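Long-range contacts in glyoxalase-like domain protein (Staphylococcus aureus, PDB 3P8A), which is of unknown function but carries a glyoxalase-like domain of the VOC family, whose members include metal-dependent lyases, isomerases and dioxygenases: residues 24-30 against 107-113; 117-121 against 149-153; 209-215 against 226-230. All coordinates share one frame; numbering follows the deposited sequence.

Contact 1: residues 24-30 against 107-113; sequences KFDHIIH and FKNICLH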
loop_
_atom_site.group_PDB
_atom_site.type_symbol
_atom_site.label_atom_id
_atom_site.label_comp_id
_atom_site.label_asym_id
_atom_site.label_seq_id
_atom_site.Cartn_x
_atom_site.Cartn_y
_atom_site.Cartn_z
ATOM N N LYS A 24 -1.582 -3.210 -11.139
ATOM C CA LYS A 24 -0.230 -3.559 -10.704
ATOM C C LYS A 24 -0.038 -3.025 -9.295
ATOM O O LYS A 24 -0.719 -2.080 -8.900
ATOM C CB LYS A 24 0.829 -2.941 -11.629
ATOM C CG LYS A 24 0.860 -3.518 -13.034
ATOM C CD LYS A 24 1.872 -2.772 -13.880
ATOM C CE LYS A 24 2.120 -3.445 -15.208
ATOM N NZ LYS A 24 3.115 -2.694 -16.024
ATOM N N PHE A 25 0.914 -3.597 -8.551
ATOM C CA PHE A 25 1.234 -3.125 -7.202
ATOM C C PHE A 25 1.889 -1.734 -7.308
ATOM O O PHE A 25 2.800 -1.556 -8.109
ATOM C CB PHE A 25 2.203 -4.132 -6.528
ATOM C CG PHE A 25 2.685 -3.696 -5.171
ATOM C CD1 PHE A 25 1.890 -3.870 -4.047
ATOM C CD2 PHE A 25 3.923 -3.088 -5.017
ATOM C CE1 PHE A 25 2.323 -3.433 -2.802
ATOM C CE2 PHE A 25 4.351 -2.650 -3.767
ATOM C CZ PHE A 25 3.556 -2.837 -2.671
ATOM N N ASP A 26 1.405 -0.746 -6.530
ATOM C CA ASP A 26 2.028 0.572 -6.546
ATOM C C ASP A 26 2.904 0.806 -5.334
ATOM O O ASP A 26 4.093 1.072 -5.475
ATOM C CB ASP A 26 0.996 1.699 -6.690
ATOM C CG ASP A 26 1.653 2.986 -7.152
ATOM O OD1 ASP A 26 2.098 3.039 -8.325
ATOM O OD2 ASP A 26 1.719 3.937 -6.345
ATOM N N HIS A 27 2.313 0.758 -4.142
ATOM C CA HIS A 27 3.084 1.013 -2.945
ATOM C C HIS A 27 2.457 0.375 -1.720
ATOM O O HIS A 27 1.314 -0.074 -1.776
ATOM C CB HIS A 27 3.351 2.539 -2.751
ATOM C CG HIS A 27 2.136 3.405 -2.595
ATOM N ND1 HIS A 27 1.466 3.918 -3.690
ATOM C CD2 HIS A 27 1.549 3.873 -1.473
ATOM C CE1 HIS A 27 0.510 4.680 -3.201
ATOM N NE2 HIS A 27 0.499 4.650 -1.873
ATOM N N ILE A 28 3.255 0.245 -0.648
ATOM C CA ILE A 28 2.815 -0.239 0.640
ATOM C C ILE A 28 2.991 0.919 1.616
ATOM O O ILE A 28 3.973 1.649 1.524
ATOM C CB ILE A 28 3.535 -1.558 1.101
ATOM C CG1 ILE A 28 2.941 -2.078 2.425
ATOM C CG2 ILE A 28 5.077 -1.442 1.143
ATOM C CD1 ILE A 28 3.176 -3.578 2.670
ATOM N N ILE A 29 2.044 1.101 2.523
ATOM C CA ILE A 29 2.093 2.180 3.507
ATOM C C ILE A 29 2.523 1.666 4.831
ATOM O O ILE A 29 1.895 0.755 5.380
ATOM C CB ILE A 29 0.744 2.936 3.617
ATOM C CG1 ILE A 29 0.314 3.489 2.247
ATOM C CG2 ILE A 29 0.802 4.072 4.665
ATOM C CD1 ILE A 29 -1.055 3.139 1.927
ATOM N N HIS A 30 3.553 2.312 5.386
ATOM C CA HIS A 30 4.060 2.027 6.713
ATOM C C HIS A 30 3.921 3.285 7.595
ATOM O O HIS A 30 4.601 4.287 7.343
ATOM C CB HIS A 30 5.509 1.517 6.634
ATOM C CG HIS A 30 6.114 1.095 7.948
ATOM N ND1 HIS A 30 7.425 0.638 8.020
ATOM C CD2 HIS A 30 5.580 1.085 9.196
ATOM C CE1 HIS A 30 7.639 0.358 9.298
ATOM N NE2 HIS A 30 6.556 0.615 10.047
ATOM N N PHE A 107 2.626 -1.594 8.875
ATOM C CA PHE A 107 2.023 -1.558 7.554
ATOM C C PHE A 107 0.528 -1.303 7.693
ATOM O O PHE A 107 -0.143 -1.939 8.519
ATOM C CB PHE A 107 2.304 -2.853 6.791
ATOM C CG PHE A 107 3.735 -3.051 6.363
ATOM C CD1 PHE A 107 4.448 -2.016 5.766
ATOM C CD2 PHE A 107 4.337 -4.302 6.460
ATOM C CE1 PHE A 107 5.742 -2.217 5.314
ATOM C CE2 PHE A 107 5.630 -4.516 5.983
ATOM C CZ PHE A 107 6.340 -3.462 5.441
ATOM N N LYS A 108 0.022 -0.306 6.954
ATOM C CA LYS A 108 -1.393 0.081 7.016
ATOM C C LYS A 108 -2.230 -0.492 5.874
ATOM O O LYS A 108 -3.381 -0.912 6.096
ATOM C CB LYS A 108 -1.546 1.610 7.034
ATOM C CG LYS A 108 -0.942 2.308 8.274
ATOM C CD LYS A 108 -1.749 2.089 9.574
ATOM C CE LYS A 108 -1.086 1.118 10.531
ATOM N NZ LYS A 108 -2.052 0.661 11.598
ATOM N N ASN A 109 -1.675 -0.460 4.653
ATOM C CA ASN A 109 -2.375 -0.915 3.460
ATOM C C ASN A 109 -1.438 -1.011 2.282
ATOM O O ASN A 109 -0.260 -0.652 2.373
ATOM C CB ASN A 109 -3.523 0.081 3.100
ATOM C CG ASN A 109 -4.739 -0.587 2.493
ATOM O OD1 ASN A 109 -4.686 -1.713 1.962
ATOM N ND2 ASN A 109 -5.857 0.079 2.577
ATOM N N ILE A 110 -1.978 -1.495 1.153
ATOM C CA ILE A 110 -1.278 -1.538 -0.133
ATOM C C ILE A 110 -2.147 -0.770 -1.115
ATOM O O ILE A 110 -3.369 -0.666 -0.945
ATOM C CB ILE A 110 -0.949 -2.974 -0.607
ATOM C CG1 ILE A 110 -2.242 -3.854 -0.688
ATOM C CG2 ILE A 110 0.132 -3.605 0.307
ATOM C CD1 ILE A 110 -2.060 -5.141 -1.519
ATOM N N CYS A 111 -1.522 -0.270 -2.149
ATOM C CA CYS A 111 -2.164 0.538 -3.149
ATOM C C CYS A 111 -1.840 -0.070 -4.492
ATOM O O CYS A 111 -0.688 -0.400 -4.768
ATOM C CB CYS A 111 -1.652 1.974 -3.038
ATOM S SG CYS A 111 -2.307 3.112 -4.284
ATOM N N LEU A 112 -2.870 -0.213 -5.326
ATOM C CA LEU A 112 -2.726 -0.792 -6.640
ATOM C C LEU A 112 -2.877 0.288 -7.721
ATOM O O LEU A 112 -3.813 1.083 -7.695
ATOM C CB LEU A 112 -3.753 -1.938 -6.842
ATOM C CG LEU A 112 -3.776 -3.088 -5.798
ATOM C CD1 LEU A 112 -4.894 -4.087 -6.117
ATOM C CD2 LEU A 112 -2.418 -3.837 -5.736
ATOM N N HIS A 113 -1.944 0.284 -8.668
ATOM C CA HIS A 113 -1.843 1.205 -9.790
ATOM C C HIS A 113 -2.814 0.849 -10.952
ATOM O O HIS A 113 -2.892 -0.317 -11.338
ATOM C CB HIS A 113 -0.375 1.181 -10.281
ATOM C CG HIS A 113 -0.165 1.809 -11.619
ATOM N ND1 HIS A 113 0.132 3.149 -11.739
ATOM C CD2 HIS A 113 -0.252 1.265 -12.854
ATOM C CE1 HIS A 113 0.212 3.386 -13.042
ATOM N NE2 HIS A 113 -0.023 2.282 -13.753
#
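Over one face of the Phe-107 ring, close to its centre, sits the CD1 methyl of Ile-28, 3.7 Å from the ring centroid and 13° off the normal, a CH-pi contact; the O of Ile-29 lies at the edge of the same ring, near its plane. The Phe-25 ring turns its edge to Ile-110, with CE1 3.8 Å from CG2. On the opposite side of the sheet the imidazole of His-27 has Cys-111 CB over one face, offset toward the rim, while Cys-111 SG reaches CE1 of His-27 at 3.4 Å. That ring is held in rotation by its neighbour: ND1 of His-27 gives a hydrogen bond of 2.7 Å to OD2 of Asp-26, in the ring plane and on the anti lone pair of the carboxylate. The Tyr-69 ring stacks with that of His-27.

The two strands are the central pair of the eight-stranded sheet, antiparallel where its four-stranded halves join, as in VOC folds, and a classic beta bulge interrupts their pairing. At the bulge Cys-111 O takes two backbone donors, Asp-26 N at 2.8 Å and the longer His-27 N at 3.3 Å; Cys-111 N returns a bond of 2.9 Å to His-27 O. Farther along, Ile-29 O accepts from Lys-108 N, so the pairing is irregular and Asn-109 N has no partner.

With CG1 of Ile-28 anti to the backbone N (chi1 -176°), this branch extends across the strand pair between Phe-107 and Ile-110. His-30 lays its CB 3.8 Å from CD1 of Phe-107, the two rings inclined at 61°, and its imidazole nitrogens bond to Tyr-268 OH and Arg-264 O.

Contact 2: residues 117-121 against 149-153; sequences IEAVK and WQLLY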
loop_
_atom_site.group_PDB
_atom_site.type_symbol
_atom_site.label_atom_id
_atom_site.label_comp_id
_atom_site.label_asym_id
_atom_site.label_seq_id
_atom_site.Cartn_x
_atom_site.Cartn_y
_atom_site.Cartn_z
ATOM N N ILE A 117 -8.746 4.792 -13.760
ATOM C CA ILE A 117 -9.477 4.711 -12.496
ATOM C C ILE A 117 -11.019 4.761 -12.663
ATOM O O ILE A 117 -11.737 4.203 -11.826
ATOM C CB ILE A 117 -8.917 5.712 -11.454
ATOM C CG1 ILE A 117 -9.163 5.233 -10.006
ATOM C CG2 ILE A 117 -9.435 7.135 -11.702
ATOM C CD1 ILE A 117 -8.136 5.725 -8.993
ATOM N N GLU A 118 -11.508 5.421 -13.744
ATOM C CA GLU A 118 -12.936 5.515 -14.050
ATOM C C GLU A 118 -13.506 4.176 -14.498
ATOM O O GLU A 118 -14.626 3.862 -14.120
ATOM C CB GLU A 118 -13.225 6.624 -15.081
ATOM C CG GLU A 118 -13.478 7.980 -14.439
ATOM C CD GLU A 118 -14.721 8.052 -13.571
ATOM O OE1 GLU A 118 -15.833 7.795 -14.091
ATOM O OE2 GLU A 118 -14.581 8.363 -12.367
ATOM N N ALA A 119 -12.730 3.398 -15.287
ATOM C CA ALA A 119 -13.051 2.041 -15.738
ATOM C C ALA A 119 -13.075 1.101 -14.530
ATOM O O ALA A 119 -13.909 0.197 -14.482
ATOM C CB ALA A 119 -12.019 1.557 -16.736
ATOM N N VAL A 120 -12.165 1.318 -13.556
ATOM C CA VAL A 120 -12.149 0.546 -12.319
ATOM C C VAL A 120 -13.407 0.868 -11.542
ATOM O O VAL A 120 -14.090 -0.063 -11.124
ATOM C CB VAL A 120 -10.846 0.718 -11.475
ATOM C CG1 VAL A 120 -11.012 0.154 -10.070
ATOM C CG2 VAL A 120 -9.682 0.034 -12.161
ATOM N N LYS A 121 -13.744 2.165 -11.391
ATOM C CA LYS A 121 -14.944 2.591 -10.680
ATOM C C LYS A 121 -16.214 1.983 -11.319
ATOM O O LYS A 121 -17.057 1.447 -10.601
ATOM C CB LYS A 121 -15.024 4.122 -10.599
ATOM C CG LYS A 121 -16.268 4.616 -9.876
ATOM C CD LYS A 121 -16.393 6.105 -9.895
ATOM C CE LYS A 121 -17.641 6.522 -9.160
ATOM N NZ LYS A 121 -17.607 7.959 -8.798
ATOM N N TRP A 149 -2.518 13.070 -8.350
ATOM C CA TRP A 149 -3.088 11.739 -8.511
ATOM C C TRP A 149 -4.534 11.686 -8.032
ATOM O O TRP A 149 -5.022 12.632 -7.401
ATOM C CB TRP A 149 -2.206 10.670 -7.812
ATOM C CG TRP A 149 -2.196 10.720 -6.315
ATOM C CD1 TRP A 149 -2.955 9.966 -5.473
ATOM C CD2 TRP A 149 -1.373 11.552 -5.480
ATOM N NE1 TRP A 149 -2.622 10.231 -4.166
ATOM C CE2 TRP A 149 -1.653 11.203 -4.139
ATOM C CE3 TRP A 149 -0.404 12.545 -5.734
ATOM C CZ2 TRP A 149 -1.043 11.845 -3.055
ATOM C CZ3 TRP A 149 0.215 13.165 -4.658
ATOM C CH2 TRP A 149 -0.101 12.811 -3.337
ATOM N N GLN A 150 -5.205 10.577 -8.343
ATOM C CA GLN A 150 -6.563 10.285 -7.897
ATOM C C GLN A 150 -6.557 8.958 -7.165
ATOM O O GLN A 150 -5.859 8.032 -7.572
ATOM C CB GLN A 150 -7.547 10.166 -9.066
ATOM C CG GLN A 150 -7.679 11.406 -9.931
ATOM C CD GLN A 150 -8.446 11.025 -11.168
ATOM O OE1 GLN A 150 -7.884 10.828 -12.252
ATOM N NE2 GLN A 150 -9.728 10.761 -10.999
ATOM N N LEU A 151 -7.362 8.861 -6.112
ATOM C CA LEU A 151 -7.534 7.632 -5.346
ATOM C C LEU A 151 -8.992 7.171 -5.430
ATOM O O LEU A 151 -9.897 7.993 -5.544
ATOM C CB LEU A 151 -7.140 7.822 -3.875
ATOM C CG LEU A 151 -5.693 8.247 -3.598
ATOM C CD1 LEU A 151 -5.465 8.374 -2.133
ATOM C CD2 LEU A 151 -4.693 7.256 -4.166
ATOM N N LEU A 152 -9.217 5.864 -5.377
ATOM C CA LEU A 152 -10.556 5.278 -5.368
ATOM C C LEU A 152 -10.523 4.215 -4.284
ATOM O O LEU A 152 -9.563 3.442 -4.196
ATOM C CB LEU A 152 -10.910 4.674 -6.730
ATOM C CG LEU A 152 -12.296 4.009 -6.873
ATOM C CD1 LEU A 152 -13.413 5.046 -6.968
ATOM C CD2 LEU A 152 -12.304 3.093 -8.065
ATOM N N TYR A 153 -11.523 4.239 -3.413
ATOM C CA TYR A 153 -11.602 3.314 -2.302
ATOM C C TYR A 153 -12.778 2.392 -2.408
ATOM O O TYR A 153 -13.837 2.795 -2.901
ATOM C CB TYR A 153 -11.728 4.078 -1.002
ATOM C CG TYR A 153 -10.528 4.948 -0.696
ATOM C CD1 TYR A 153 -9.401 4.420 -0.076
ATOM C CD2 TYR A 153 -10.561 6.319 -0.931
ATOM C CE1 TYR A 153 -8.304 5.217 0.233
ATOM C CE2 TYR A 153 -9.482 7.136 -0.586
ATOM C CZ TYR A 153 -8.348 6.572 -0.022
ATOM O OH TYR A 153 -7.297 7.351 0.356
#
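Lys-121 N, bonded to Ile-117 O at 2.9 Å within the first turn of the helix, also lies 3.7 Å from the CD2 methyl of Leu-152, so the strand's leucine packs directly on the helical backbone. Across the segments the contact is made by van der Waals packing, with Ile-117 also touching polar atoms of Gln-150. Ile-117 carries much of it: its CD1 reaches Leu-152 CB at 3.7 Å, the Ile-117 and Leu-152 side chains sliding past each other in opposite directions, and rests 3.5 Å from the backbone O of Gln-150. Its other branch, CG2, touches the amide end of Gln-150, 3.7 Å from NE2. Leu-152 extends toward the helix with CG anti to the backbone N (chi1 180°), which places CD2 3.8 Å from Val-120 CG1 and both methyls against the aliphatic base of Lys-121. Lys-121 crosses Leu-152 at about a right angle and continues to a hydrogen bond from NZ to Gly-133 O. Helix 117-125 thus lies on one face of the large sheet, its opening segment running nearly parallel, at 11°, to segment 149-153 at an axis distance of 9.5 Å. Strand 147-155 is flanked by 166-170 and 130-139; Val-120 also touches Phe-167 of the former, and Gln-150 touches Pro-134 of the latter.

Contact 3: residues 209-215 against 226-230; sequences LKWFDMD and LILKN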
loop_
_atom_site.group_PDB
_atom_site.type_symbol
_atom_site.label_atom_id
_atom_site.label_comp_id
_atom_site.label_asym_id
_atom_site.label_seq_id
_atom_site.Cartn_x
_atom_site.Cartn_y
_atom_site.Cartn_z
ATOM N N LEU A 209 -10.446 -11.668 -4.579
ATOM C CA LEU A 209 -10.666 -12.252 -5.924
ATOM C C LEU A 209 -11.733 -11.462 -6.697
ATOM O O LEU A 209 -11.568 -11.200 -7.890
ATOM C CB LEU A 209 -11.087 -13.721 -5.838
ATOM C CG LEU A 209 -10.027 -14.703 -5.375
ATOM C CD1 LEU A 209 -10.661 -16.009 -4.953
ATOM C CD2 LEU A 209 -8.960 -14.914 -6.431
ATOM N N LYS A 210 -12.780 -11.032 -5.983
ATOM C CA LYS A 210 -13.915 -10.289 -6.498
ATOM C C LYS A 210 -13.503 -8.888 -6.925
ATOM O O LYS A 210 -13.707 -8.520 -8.087
ATOM C CB LYS A 210 -14.992 -10.209 -5.417
ATOM C CG LYS A 210 -16.408 -10.027 -5.941
ATOM C CD LYS A 210 -17.426 -9.854 -4.814
ATOM C CE LYS A 210 -17.896 -11.146 -4.160
ATOM N NZ LYS A 210 -18.914 -11.853 -4.975
ATOM N N TRP A 211 -12.887 -8.123 -6.001
ATOM C CA TRP A 211 -12.476 -6.742 -6.220
ATOM C C TRP A 211 -11.281 -6.547 -7.158
ATOM O O TRP A 211 -11.268 -5.596 -7.935
ATOM C CB TRP A 211 -12.167 -6.068 -4.884
ATOM C CG TRP A 211 -13.262 -6.103 -3.857
ATOM C CD1 TRP A 211 -14.608 -6.082 -4.082
ATOM C CD2 TRP A 211 -13.092 -6.001 -2.435
ATOM N NE1 TRP A 211 -15.288 -6.033 -2.884
ATOM C CE2 TRP A 211 -14.381 -5.980 -1.858
ATOM C CE3 TRP A 211 -11.965 -5.972 -1.588
ATOM C CZ2 TRP A 211 -14.579 -5.947 -0.476
ATOM C CZ3 TRP A 211 -12.161 -5.925 -0.220
ATOM C CH2 TRP A 211 -13.451 -5.915 0.327
ATOM N N PHE A 212 -10.281 -7.411 -7.078
ATOM C CA PHE A 212 -9.056 -7.198 -7.865
ATOM C C PHE A 212 -8.826 -8.104 -9.039
ATOM O O PHE A 212 -7.760 -8.031 -9.661
ATOM C CB PHE A 212 -7.829 -7.105 -6.931
ATOM C CG PHE A 212 -8.088 -6.274 -5.694
ATOM C CD1 PHE A 212 -8.410 -4.919 -5.797
ATOM C CD2 PHE A 212 -8.051 -6.850 -4.432
ATOM C CE1 PHE A 212 -8.689 -4.160 -4.661
ATOM C CE2 PHE A 212 -8.338 -6.094 -3.292
ATOM C CZ PHE A 212 -8.652 -4.751 -3.412
ATOM N N ASP A 213 -9.807 -9.001 -9.327
ATOM C CA ASP A 213 -9.741 -9.932 -10.448
ATOM C C ASP A 213 -8.439 -10.752 -10.408
ATOM O O ASP A 213 -7.763 -10.939 -11.423
ATOM C CB ASP A 213 -9.885 -9.149 -11.782
ATOM C CG ASP A 213 -10.897 -9.756 -12.717
ATOM O OD1 ASP A 213 -11.968 -9.130 -12.924
ATOM O OD2 ASP A 213 -10.640 -10.872 -13.221
HETATM N N MSE A 214 -8.060 -11.186 -9.205
HETATM C CA MSE A 214 -6.826 -11.918 -8.985
HETATM C C MSE A 214 -6.958 -13.399 -9.343
HETATM O O MSE A 214 -8.072 -13.900 -9.476
HETATM C CB MSE A 214 -6.391 -11.755 -7.514
HETATM C CG MSE A 214 -5.751 -10.411 -7.213
HETATM SE SE MSE A 214 -5.318 -10.263 -5.307
HETATM C CE MSE A 214 -4.729 -8.382 -5.164
ATOM N N ASP A 215 -5.825 -14.081 -9.527
ATOM C CA ASP A 215 -5.757 -15.515 -9.809
ATOM C C ASP A 215 -5.300 -16.216 -8.519
ATOM O O ASP A 215 -4.604 -15.601 -7.708
ATOM C CB ASP A 215 -4.759 -15.814 -10.947
ATOM C CG ASP A 215 -5.172 -15.374 -12.360
ATOM O OD1 ASP A 215 -6.376 -15.476 -12.692
ATOM O OD2 ASP A 215 -4.281 -14.989 -13.144
ATOM N N LEU A 226 -2.285 -15.386 -3.727
ATOM C CA LEU A 226 -3.026 -14.728 -4.806
ATOM C C LEU A 226 -2.055 -13.924 -5.683
ATOM O O LEU A 226 -0.977 -13.564 -5.230
ATOM C CB LEU A 226 -4.113 -13.829 -4.211
ATOM C CG LEU A 226 -5.191 -14.514 -3.354
ATOM C CD1 LEU A 226 -6.204 -13.505 -2.852
ATOM C CD2 LEU A 226 -5.885 -15.622 -4.110
ATOM N N ILE A 227 -2.414 -13.691 -6.952
ATOM C CA ILE A 227 -1.588 -12.902 -7.852
ATOM C C ILE A 227 -2.487 -12.026 -8.725
ATOM O O ILE A 227 -3.569 -12.461 -9.118
ATOM C CB ILE A 227 -0.585 -13.781 -8.681
ATOM C CG1 ILE A 227 0.589 -12.928 -9.245
ATOM C CG2 ILE A 227 -1.294 -14.633 -9.776
ATOM C CD1 ILE A 227 1.831 -13.722 -9.922
ATOM N N LEU A 228 -2.039 -10.797 -9.043
ATOM C CA LEU A 228 -2.780 -9.938 -9.964
ATOM C C LEU A 228 -2.497 -10.478 -11.361
ATOM O O LEU A 228 -1.428 -11.034 -11.594
ATOM C CB LEU A 228 -2.296 -8.496 -9.863
ATOM C CG LEU A 228 -2.699 -7.719 -8.638
ATOM C CD1 LEU A 228 -1.731 -6.574 -8.403
ATOM C CD2 LEU A 228 -4.127 -7.200 -8.757
ATOM N N LYS A 229 -3.443 -10.334 -12.292
ATOM C CA LYS A 229 -3.259 -10.839 -13.662
ATOM C C LYS A 229 -2.100 -10.177 -14.419
ATOM O O LYS A 229 -1.495 -10.819 -15.289
ATOM C CB LYS A 229 -4.560 -10.696 -14.471
ATOM C CG LYS A 229 -5.538 -11.815 -14.187
ATOM C CD LYS A 229 -6.958 -11.464 -14.616
ATOM C CE LYS A 229 -7.872 -12.661 -14.532
ATOM N NZ LYS A 229 -7.975 -13.214 -13.155
ATOM N N ASN A 230 -1.786 -8.909 -14.073
ATOM C CA ASN A 230 -0.781 -8.100 -14.772
ATOM C C ASN A 230 0.415 -7.676 -13.940
ATOM O O ASN A 230 1.065 -6.674 -14.254
ATOM C CB ASN A 230 -1.473 -6.886 -15.428
ATOM C CG ASN A 230 -2.620 -7.294 -16.319
ATOM O OD1 ASN A 230 -2.417 -7.817 -17.414
ATOM N ND2 ASN A 230 -3.841 -7.196 -15.807
HETATM O O HOH W 1 -5.909 -8.499 -11.674
HETATM O O HOH W 2 -1.813 -14.007 -13.191
#
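After helix 201-212 the backbone leaves helical angles at Asp-213, whose phi is positive (54°), and then enters an antiparallel pairing in which Asp-215 and Ile-227 form a hydrogen-bonded pair, Asp-215 N to Ile-227 O at 2.8 Å and Ile-227 N to Asp-215 O at 3.0 Å. This is the start of the beta hairpin made by strands 215-219 and 223-227, at one margin of the second, seven-stranded sheet. Its side chains divide into an apolar and a charged group.

In the apolar group the extended chain of the selenomethionine Met-214 carries SE to 3.9 Å from Leu-226 CB and CE to 3.8 Å from Leu-228 CD2. The same Leu-228 methyl also touches CB of Phe-212. Leu-209 of the helix crosses Leu-226 at about a right angle through their CD2 methyls. Phe-235 of the neighbouring strand 234-239 touches both Met-214 and Leu-228.

In the charged group Lys-229 folds back over the turn, its chain bent at the last torsion (chi4 60°) to bring NZ between several oxygens. NZ bonds Asp-215 OD1 at 2.8 Å, approaching from above the carboxylate plane, and Asp-213 O at 2.9 Å, again from above the carbonyl plane. A looser salt bridge to Asp-213 OD2 completes this small network, probably stabilising the protonated lysine. One water joins the two backbones, donating to Phe-212 O and accepting from Lys-229 N; a second donates to Asp-215 OD2 at 2.7 Å.

Overall arrangement
Along the chain the three contacts follow in series. The centre of contact 1 lies about 1 Å from the centre of the chain, where it joins the two four-stranded halves of the large sheet, consistent with paired VOC-type modules. Contact 2, its centre about 15 Å away, reaches the same sheet: helix 117-125 follows strand 106-113 and covers strand 147-155, two places further across. Contact 3 belongs to the second sheet; its centre lies about 15 Å from that of contact 1 and 17 Å from that of contact 2. Its helix and the segment after its hairpin strand touch the central strands through Leu-112 on Phe-212 and Leu-228, and Lys-24 on Asn-230, whereas contacts 2 and 3 do not touch.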